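Local coordinates for protein beta-galactosidase (Bacteroides thetaiotaomicron, PDB 5MUJ) that probably hydrolyses glycosidic bonds in the plant pectin rhamnogalacturonan II and here holds an oligosaccharide from its chain B, at residues 332-337 with 355-360; 47-52 with 325-330. One frame throughout, in Å; residues are numbered along the deposited sequence. Where two conformers were deposited one is given.

Overall arrangement
Both interactions reach one antiparallel sheet of the five-bladed beta-propeller, in the order 45-51, 357-363, 343-351, 331-340, though 325-330 is the loop that leads into strand 331-340. Their centres lie about 8 Å apart. Interaction 1 sits about 10 Å from the centre of the chain and lines the glycan pocket; interaction 2 is further out, about 17 Å from that centre, and the side chain of Leu49 stays about 14 Å from a bound rhamnose. Strand 357-363 joins the two contacts: Ile359 O approaches Ala50 N at 2.7 Å and Ile359 N approaches Val51 O at 3.0 Å, both probable hydrogen bonds. Ala360 adds packing, with its CB 3.6 Å from Tyr327 CE1.

Interaction 1 (332-337 with 355-360); sequences AHKSYV and EQRGIA. With RAM (alpha-L-rhamnopyranose), chain B.
His333 and Arg357 converge on one sugar hydroxyl because the imidazole CG sits between the backbone N and the carbonyl carbon (chi1 74°), while the arginine starts out extended and bends at chi3. The two side chains cross at about a right angle, their planes 64° apart, and His333 CE1 comes within 3.8 Å of Arg357 NH1. Neither bonds to the other; both instead turn polar atoms to the rhamnose. His333 NE2 meets RAM O4 at 2.8 Å in an almost straight bond (169°). Arginine suits its place because two N-H groups of one flat guanidinium, NH1 and NH2, reach RAM O4 at its edge, each 2.9 Å away. Three bonds thus grip one oxygen. In this propeller blade the two segments lie on strands separated by strand 343-351, whose Cys349 O bonds to His333 ND1; histidine can thus serve sugar and strand with its two ring nitrogens. Lysine suits the next position for its reach: Lys334 lays CG over one imidazole face, and its extended chain carries NZ to RAM O3, to which it donates a hydrogen bond of 2.6 Å. Asp61 OD2 forms salt bridges with Lys334 NZ and Arg357 NH1, probably balancing their charge beside the sugar.

Interaction 2 (47-52 with 325-330); sequences YGLAVA and KNYDEL
Tyr327 turns its ring obliquely to the backbone of Gly48, bringing OH, CZ and CE2 to Gly48 CA. Its CB points toward strand 45-51, and a chi1 of 71° sets CG between the backbone N and the carbonyl carbon, which carries the ring across to Gly48. Tyr327 OH lies 3.5 Å from Gly48 CA, and Tyr327 CE2 is 3.7 Å from that same carbon. Glycine suits this place because at its backbone angles a CB would press on the preceding carbonyl oxygen; the missing side chain also lets the tyrosine come close to CA. Leu49 CD2, in one of two conformers, also approaches the ring obliquely, 4.2 Å from Tyr327 CD1. Lys325 CB lies over one face of the tyrosine ring, offset toward the rim, and the hydroxyl of the buried Tyr327 is hydrogen-bonded to Tyr348 OH. Replacing Tyr327 by alanine would remove ring and hydroxyl together, which is likely to open a gap beside Gly48 and leave Tyr348 without this partner. The loop carrying the ring is braced by Asp328, whose OD1 receives Lys325 N on its syn side at 2.9 Å (166°), while OD2 forms a salt bridge with Lys46. Opposite Ile361, Tyr47 and Gly48 make a classic beta bulge in the N-terminal strand, which completes the last blade beside C-terminal strand 357-363, the "velcro" closure characteristic of beta-propellers.

Interaction 1 (332-337 with 355-360)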
ATOM      1  N   ALA A 332       8.003   7.034   8.739  1.00 11.90           N
ATOM      2  CA  ALA A 332       8.639   6.769   7.419  1.00 12.48           C
ATOM      3  C   ALA A 332       8.226   5.361   7.048  1.00 11.75           C
ATOM      4  O   ALA A 332       8.776   4.398   7.557  1.00 12.93           O
ATOM      5  CB  ALA A 332      10.165   6.909   7.456  1.00 10.01           C
ATOM      6  N   HIS A 333       7.191   5.250   6.227  1.00 12.06           N
ATOM      7  CA  HIS A 333       6.366   4.058   6.248  1.00 10.44           C
ATOM      8  C   HIS A 333       5.461   3.898   5.028  1.00  9.94           C
ATOM      9  O   HIS A 333       5.010   4.869   4.424  1.00 12.88           O
ATOM     10  CB  HIS A 333       5.531   4.018   7.558  1.00 11.92           C
ATOM     11  CG  HIS A 333       4.391   4.983   7.613  1.00 11.12           C
ATOM     12  ND1 HIS A 333       4.320   6.151   6.901  1.00 11.48           N
ATOM     13  CD2 HIS A 333       3.217   4.912   8.294  1.00 11.01           C
ATOM     14  CE1 HIS A 333       3.189   6.779   7.161  1.00 11.90           C
ATOM     15  NE2 HIS A 333       2.498   6.043   8.010  1.00 12.65           N
ATOM     16  N   LYS A 334       5.145   2.627   4.757  1.00 11.02           N
ATOM     17  CA  LYS A 334       4.336   2.159   3.624  1.00 12.29           C
ATOM     18  C   LYS A 334       5.273   2.013   2.470  1.00 12.03           C
ATOM     19  O   LYS A 334       6.206   2.800   2.381  1.00 12.24           O
ATOM     20  CB  LYS A 334       3.107   3.021   3.370  1.00 11.87           C
ATOM     21  CG  LYS A 334       2.298   3.288   4.636  1.00 14.27           C
ATOM     22  CD  LYS A 334       1.019   3.993   4.321  1.00 16.64           C
ATOM     23  CE  LYS A 334       0.244   4.289   5.587  1.00 17.32           C
ATOM     24  NZ  LYS A 334      -1.002   5.009   5.264  1.00 17.42           N
ATOM     25  N   SER A 335       5.148   0.947   1.690  1.00 12.57           N
ATOM     26  CA  SER A 335       6.154   0.605   0.661  1.00 12.46           C
ATOM     27  C   SER A 335       5.605   0.385  -0.716  1.00 11.48           C
ATOM     28  O   SER A 335       4.530  -0.173  -0.934  1.00 13.75           O
ATOM     29  CB  SER A 335       6.883  -0.691   1.051  1.00 14.78           C
ATOM     30  OG  SER A 335       7.505  -0.567   2.316  1.00 15.45           O
ATOM     31  N   TYR A 336       6.393   0.843  -1.684  1.00 10.69           N
ATOM     32  CA  TYR A 336       6.395   0.261  -3.010  1.00 11.21           C
ATOM     33  C   TYR A 336       7.834   0.280  -3.525  1.00 11.66           C
ATOM     34  O   TYR A 336       8.497   1.293  -3.437  1.00 11.76           O
ATOM     35  CB  TYR A 336       5.439   0.992  -3.957  1.00 10.47           C
ATOM     36  CG  TYR A 336       4.820   0.063  -4.937  1.00 10.77           C
ATOM     37  CD1 TYR A 336       5.496  -0.320  -6.098  1.00 10.54           C
ATOM     38  CD2 TYR A 336       3.553  -0.532  -4.679  1.00 11.77           C
ATOM     39  CE1 TYR A 336       4.953  -1.228  -6.976  1.00 12.56           C
ATOM     40  CE2 TYR A 336       3.000  -1.427  -5.573  1.00 12.15           C
ATOM     41  CZ  TYR A 336       3.699  -1.774  -6.724  1.00 12.68           C
ATOM     42  OH  TYR A 336       3.188  -2.655  -7.652  1.00 13.99           O
ATOM     43  N   VAL A 337       8.312  -0.856  -4.019  1.00 11.19           N
ATOM     44  CA  VAL A 337       9.725  -1.054  -4.310  1.00 13.42           C
ATOM     45  C   VAL A 337       9.927  -1.459  -5.782  1.00 13.65           C
ATOM     46  O   VAL A 337       9.303  -2.397  -6.303  1.00 16.24           O
ATOM     47  CB  VAL A 337      10.356  -2.091  -3.348  1.00 12.70           C
ATOM     48  CG1 VAL A 337      11.873  -2.128  -3.486  1.00 14.04           C
ATOM     49  CG2 VAL A 337      10.013  -1.776  -1.906  1.00 11.87           C
ATOM     50  N   GLU A 355       2.935  16.908  10.880  1.00 14.90           N
ATOM     51  CA  GLU A 355       1.994  15.991  10.262  1.00 16.33           C
ATOM     52  C   GLU A 355       1.708  16.306   8.804  1.00 14.27           C
ATOM     53  O   GLU A 355       0.693  15.885   8.260  1.00 15.39           O
ATOM     54  CB  GLU A 355       0.719  15.837  11.092  1.00 18.98           C
ATOM     55  CG  GLU A 355       0.977  15.192  12.446  1.00 21.46           C
ATOM     56  CD  GLU A 355      -0.239  15.231  13.341  1.00 25.48           C
ATOM     57  OE1 GLU A 355      -0.909  14.186  13.516  1.00 31.96           O
ATOM     58  OE2 GLU A 355      -0.541  16.324  13.861  1.00 24.98           O
ATOM     59  N   GLN A 356       2.662  16.976   8.160  1.00 13.81           N
ATOM     60  CA  GLN A 356       2.656  17.082   6.718  1.00 12.91           C
ATOM     61  C   GLN A 356       2.953  15.697   6.161  1.00 12.22           C
ATOM     62  O   GLN A 356       3.747  14.946   6.740  1.00 13.54           O
ATOM     63  CB  GLN A 356       3.684  18.116   6.247  1.00 13.32           C
ATOM     64  CG  GLN A 356       3.490  19.492   6.841  1.00 13.51           C
ATOM     65  CD  GLN A 356       4.601  20.462   6.435  1.00 15.67           C
ATOM     66  OE1 GLN A 356       5.782  20.166   6.534  1.00 17.07           O
ATOM     67  NE2 GLN A 356       4.206  21.628   6.011  1.00 18.12           N
ATOM     68  N   ARG A 357       2.303  15.351   5.060  1.00 12.09           N
ATOM     69  CA  ARG A 357       2.331  13.995   4.548  1.00 12.09           C
ATOM     70  C   ARG A 357       2.521  13.974   3.034  1.00 11.19           C
ATOM     71  O   ARG A 357       1.717  14.513   2.285  1.00 12.15           O
ATOM     72  CB  ARG A 357       1.028  13.291   4.936  1.00 12.48           C
ATOM     73  CG  ARG A 357       0.949  11.851   4.464  1.00 12.41           C
ATOM     74  CD  ARG A 357      -0.259  11.097   5.060  1.00 11.76           C
ATOM     75  NE  ARG A 357      -0.248  10.964   6.524  1.00 12.09           N
ATOM     76  CZ  ARG A 357      -0.186   9.806   7.210  1.00 10.95           C
ATOM     77  NH1 ARG A 357      -0.115   8.640   6.595  1.00 12.49           N
ATOM     78  NH2 ARG A 357      -0.124   9.838   8.535  1.00 14.00           N
ATOM     79  N   GLY A 358       3.531  13.242   2.603  1.00 10.02           N
ATOM     80  CA  GLY A 358       3.828  13.060   1.183  1.00 10.40           C
ATOM     81  C   GLY A 358       4.544  11.767   0.932  1.00 10.42           C
ATOM     82  O   GLY A 358       4.727  10.956   1.860  1.00 11.69           O
ATOM     83  N   ILE A 359       4.926  11.553  -0.324  1.00  9.80           N
ATOM     84  CA  ILE A 359       5.594  10.346  -0.774  1.00  9.86           C
ATOM     85  C   ILE A 359       7.049  10.702  -1.050  1.00  9.96           C
ATOM     86  O   ILE A 359       7.340  11.699  -1.753  1.00 14.58           O
ATOM     87  CB  ILE A 359       4.937   9.758  -2.028  1.00 10.15           C
ATOM     88  CG1 ILE A 359       3.540   9.236  -1.661  1.00 11.36           C
ATOM     89  CG2 ILE A 359       5.752   8.628  -2.664  1.00  8.92           C
ATOM     90  CD1 ILE A 359       2.596   8.986  -2.822  1.00 10.09           C
ATOM     91  N   ALA A 360       7.967   9.905  -0.507  1.00 10.99           N
ATOM     92  CA  ALA A 360       9.440  10.064  -0.700  1.00  9.47           C
ATOM     93  C   ALA A 360      10.069   8.794  -1.251  1.00 10.50           C
ATOM     94  O   ALA A 360       9.421   7.748  -1.389  1.00 11.13           O
ATOM     95  CB  ALA A 360      10.107  10.431   0.562  1.00  8.70           C
TER
HETATM   96  C1  RAM B   6      -3.105   5.094  10.618  1.00 16.05           C
HETATM   97  C2  RAM B   6      -3.091   5.131   9.111  1.00 16.96           C
HETATM   98  C3  RAM B   6      -2.125   6.229   8.671  1.00 14.81           C
HETATM   99  C4  RAM B   6      -0.752   5.910   9.266  1.00 15.73           C
HETATM  100  C5  RAM B   6      -0.716   5.706  10.787  1.00 14.63           C
HETATM  101  C6  RAM B   6       0.548   4.997  11.242  1.00 14.55           C
HETATM  102  O2  RAM B   6      -2.679   3.824   8.628  1.00 16.13           O
HETATM  103  O3  RAM B   6      -2.055   6.344   7.247  1.00 15.73           O
HETATM  104  O4  RAM B   6       0.106   7.011   9.013  1.00 15.32           O
HETATM  105  O5  RAM B   6      -1.868   5.031  11.353  1.00 14.93           O

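Interaction 2 (47-52 with 325-330)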
ATOM      1  N   TYR A  47      16.598   9.973  -1.271  1.00 13.14           N
ATOM      2  CA  TYR A  47      16.576  10.956  -2.386  1.00 10.27           C
ATOM      3  C   TYR A  47      15.787  12.170  -1.944  1.00 11.54           C
ATOM      4  O   TYR A  47      16.210  13.304  -2.112  1.00 13.82           O
ATOM      5  CB  TYR A  47      15.958  10.355  -3.600  1.00 10.43           C
ATOM      6  CG  TYR A  47      15.799  11.314  -4.739  1.00 13.30           C
ATOM      7  CD1 TYR A  47      16.861  11.591  -5.591  1.00 15.00           C
ATOM      8  CD2 TYR A  47      14.573  11.917  -4.994  1.00 14.69           C
ATOM      9  CE1 TYR A  47      16.720  12.478  -6.637  1.00 16.06           C
ATOM     10  CE2 TYR A  47      14.416  12.820  -6.044  1.00 14.82           C
ATOM     11  CZ  TYR A  47      15.502  13.079  -6.871  1.00 17.45           C
ATOM     12  OH  TYR A  47      15.389  13.962  -7.927  1.00 23.07           O
ATOM     13  N   GLY A  48      14.609  11.905  -1.381  1.00 11.17           N
ATOM     14  CA  GLY A  48      13.743  12.899  -0.791  1.00 10.30           C
ATOM     15  C   GLY A  48      12.370  12.765  -1.406  1.00  9.76           C
ATOM     16  O   GLY A  48      12.028  11.702  -1.953  1.00 11.58           O
ATOM     17  N   LEU A  49      11.597  13.834  -1.350  0.50  9.86           N
ATOM     18  CA  LEU A  49      10.193  13.756  -1.751  0.50  9.06           C
ATOM     19  C   LEU A  49      10.049  13.554  -3.249  0.50 10.22           C
ATOM     20  O   LEU A  49      10.845  14.102  -4.064  0.50 11.16           O
ATOM     21  CB  LEU A  49       9.417  14.969  -1.265  0.50  7.32           C
ATOM     22  CG  LEU A  49       9.338  15.101   0.264  0.50  5.86           C
ATOM     23  CD1 LEU A  49       9.086  16.517   0.725  0.50  5.07           C
ATOM     24  CD2 LEU A  49       8.266  14.169   0.839  0.50  5.42           C
ATOM     25  N   ALA A  50       9.065  12.749  -3.614  1.00 12.65           N
ATOM     26  CA  ALA A  50       8.706  12.483  -4.998  1.00 13.42           C
ATOM     27  C   ALA A  50       7.444  13.280  -5.345  1.00 12.77           C
ATOM     28  O   ALA A  50       7.324  13.888  -6.409  1.00 13.64           O
ATOM     29  CB  ALA A  50       8.408  11.004  -5.163  1.00 14.21           C
ATOM     30  N   VAL A  51       6.456  13.178  -4.459  1.00 12.22           N
ATOM     31  CA  VAL A  51       5.198  13.852  -4.603  1.00 12.63           C
ATOM     32  C   VAL A  51       4.804  14.468  -3.280  1.00 13.31           C
ATOM     33  O   VAL A  51       4.606  13.735  -2.317  1.00 12.74           O
ATOM     34  CB  VAL A  51       4.083  12.908  -5.132  1.00 15.59           C
ATOM     35  CG1 VAL A  51       2.846  13.717  -5.515  1.00 14.02           C
ATOM     36  CG2 VAL A  51       4.532  12.138  -6.380  1.00 16.16           C
ATOM     37  N   ALA A  52       4.624  15.777  -3.238  1.00 12.19           N
ATOM     38  CA  ALA A  52       4.324  16.532  -2.051  1.00 14.38           C
ATOM     39  C   ALA A  52       3.110  17.445  -2.246  1.00 13.38           C
ATOM     40  O   ALA A  52       2.909  18.000  -3.330  1.00 15.52           O
ATOM     41  CB  ALA A  52       5.519  17.355  -1.641  1.00 13.98           C
ATOM     42  N   LYS A 325      15.203  11.975   8.729  1.00 16.00           N
ATOM     43  CA  LYS A 325      15.334  13.301   8.122  1.00 15.91           C
ATOM     44  C   LYS A 325      14.215  14.196   8.604  1.00 16.43           C
ATOM     45  O   LYS A 325      13.197  13.711   9.087  1.00 15.39           O
ATOM     46  CB  LYS A 325      15.228  13.178   6.610  1.00 20.54           C
ATOM     47  CG  LYS A 325      16.380  12.388   6.005  1.00 25.26           C
ATOM     48  CD  LYS A 325      16.676  12.739   4.552  1.00 27.10           C
ATOM     49  CE  LYS A 325      16.865  14.219   4.339  1.00 28.51           C
ATOM     50  NZ  LYS A 325      17.738  14.839   5.373  1.00 34.33           N
ATOM     51  N   ASN A 326      14.374  15.496   8.405  1.00 16.62           N
ATOM     52  CA  ASN A 326      13.323  16.473   8.671  1.00 18.67           C
ATOM     53  C   ASN A 326      11.950  16.000   8.169  1.00 16.42           C
ATOM     54  O   ASN A 326      10.971  15.907   8.934  1.00 17.71           O
ATOM     55  CB  ASN A 326      13.697  17.811   7.979  1.00 23.19           C
ATOM     56  CG  ASN A 326      13.695  17.727   6.430  1.00 27.86           C
ATOM     57  OD1 ASN A 326      14.362  16.870   5.813  1.00 23.34           O
ATOM     58  ND2 ASN A 326      12.908  18.606   5.798  1.00 35.50           N
ATOM     59  N   TYR A 327      11.922  15.624   6.890  1.00 12.96           N
ATOM     60  CA  TYR A 327      10.689  15.468   6.187  1.00 13.30           C
ATOM     61  C   TYR A 327       9.984  14.140   6.594  1.00 11.96           C
ATOM     62  O   TYR A 327       8.795  13.984   6.325  1.00 13.35           O
ATOM     63  CB  TYR A 327      10.924  15.623   4.667  1.00 13.64           C
ATOM     64  CG  TYR A 327      11.670  14.491   3.987  1.00 13.07           C
ATOM     65  CD1 TYR A 327      11.055  13.252   3.862  1.00 16.58           C
ATOM     66  CD2 TYR A 327      12.991  14.617   3.509  1.00 12.34           C
ATOM     67  CE1 TYR A 327      11.659  12.184   3.249  1.00 15.69           C
ATOM     68  CE2 TYR A 327      13.611  13.519   2.892  1.00 13.48           C
ATOM     69  CZ  TYR A 327      12.935  12.288   2.790  1.00 17.54           C
ATOM     70  OH  TYR A 327      13.422  11.121   2.202  1.00 18.48           O
ATOM     71  N   ASP A 328      10.717  13.181   7.177  1.00 11.63           N
ATOM     72  CA  ASP A 328      10.069  11.893   7.656  1.00 11.01           C
ATOM     73  C   ASP A 328      10.237  11.585   9.142  1.00 12.44           C
ATOM     74  O   ASP A 328      10.122  10.413   9.583  1.00 13.84           O
ATOM     75  CB  ASP A 328      10.512  10.691   6.800  1.00 11.47           C
ATOM     76  CG  ASP A 328      12.004  10.344   6.930  1.00 11.60           C
ATOM     77  OD1 ASP A 328      12.666  10.792   7.885  1.00 13.02           O
ATOM     78  OD2 ASP A 328      12.534   9.602   6.048  1.00 12.97           O
ATOM     79  N   GLU A 329      10.381  12.649   9.918  1.00 13.26           N
ATOM     80  CA  GLU A 329      10.818  12.524  11.291  1.00 13.24           C
ATOM     81  C   GLU A 329       9.805  11.838  12.241  1.00 12.22           C
ATOM     82  O   GLU A 329      10.201  11.407  13.308  1.00 14.80           O
ATOM     83  CB  GLU A 329      11.190  13.882  11.858  1.00 15.64           C
ATOM     84  CG  GLU A 329      10.012  14.800  12.126  1.00 17.85           C
ATOM     85  CD  GLU A 329      10.358  16.274  12.306  1.00 17.84           C
ATOM     86  OE1 GLU A 329      11.515  16.619  12.650  1.00 19.43           O
ATOM     87  OE2 GLU A 329       9.443  17.099  12.112  1.00 20.46           O
ATOM     88  N   LEU A 330       8.533  11.761  11.852  1.00 12.87           N
ATOM     89  CA  LEU A 330       7.505  11.105  12.665  1.00 13.34           C
ATOM     90  C   LEU A 330       7.237   9.685  12.170  1.00 13.40           C
ATOM     91  O   LEU A 330       7.386   8.728  12.939  1.00 13.28           O
ATOM     92  CB  LEU A 330       6.230  11.945  12.673  1.00 14.44           C
ATOM     93  CG  LEU A 330       5.079  11.371  13.526  1.00 15.50           C
ATOM     94  CD1 LEU A 330       5.485  11.226  14.984  1.00 19.03           C
ATOM     95  CD2 LEU A 330       3.831  12.230  13.396  1.00 15.30           C
TER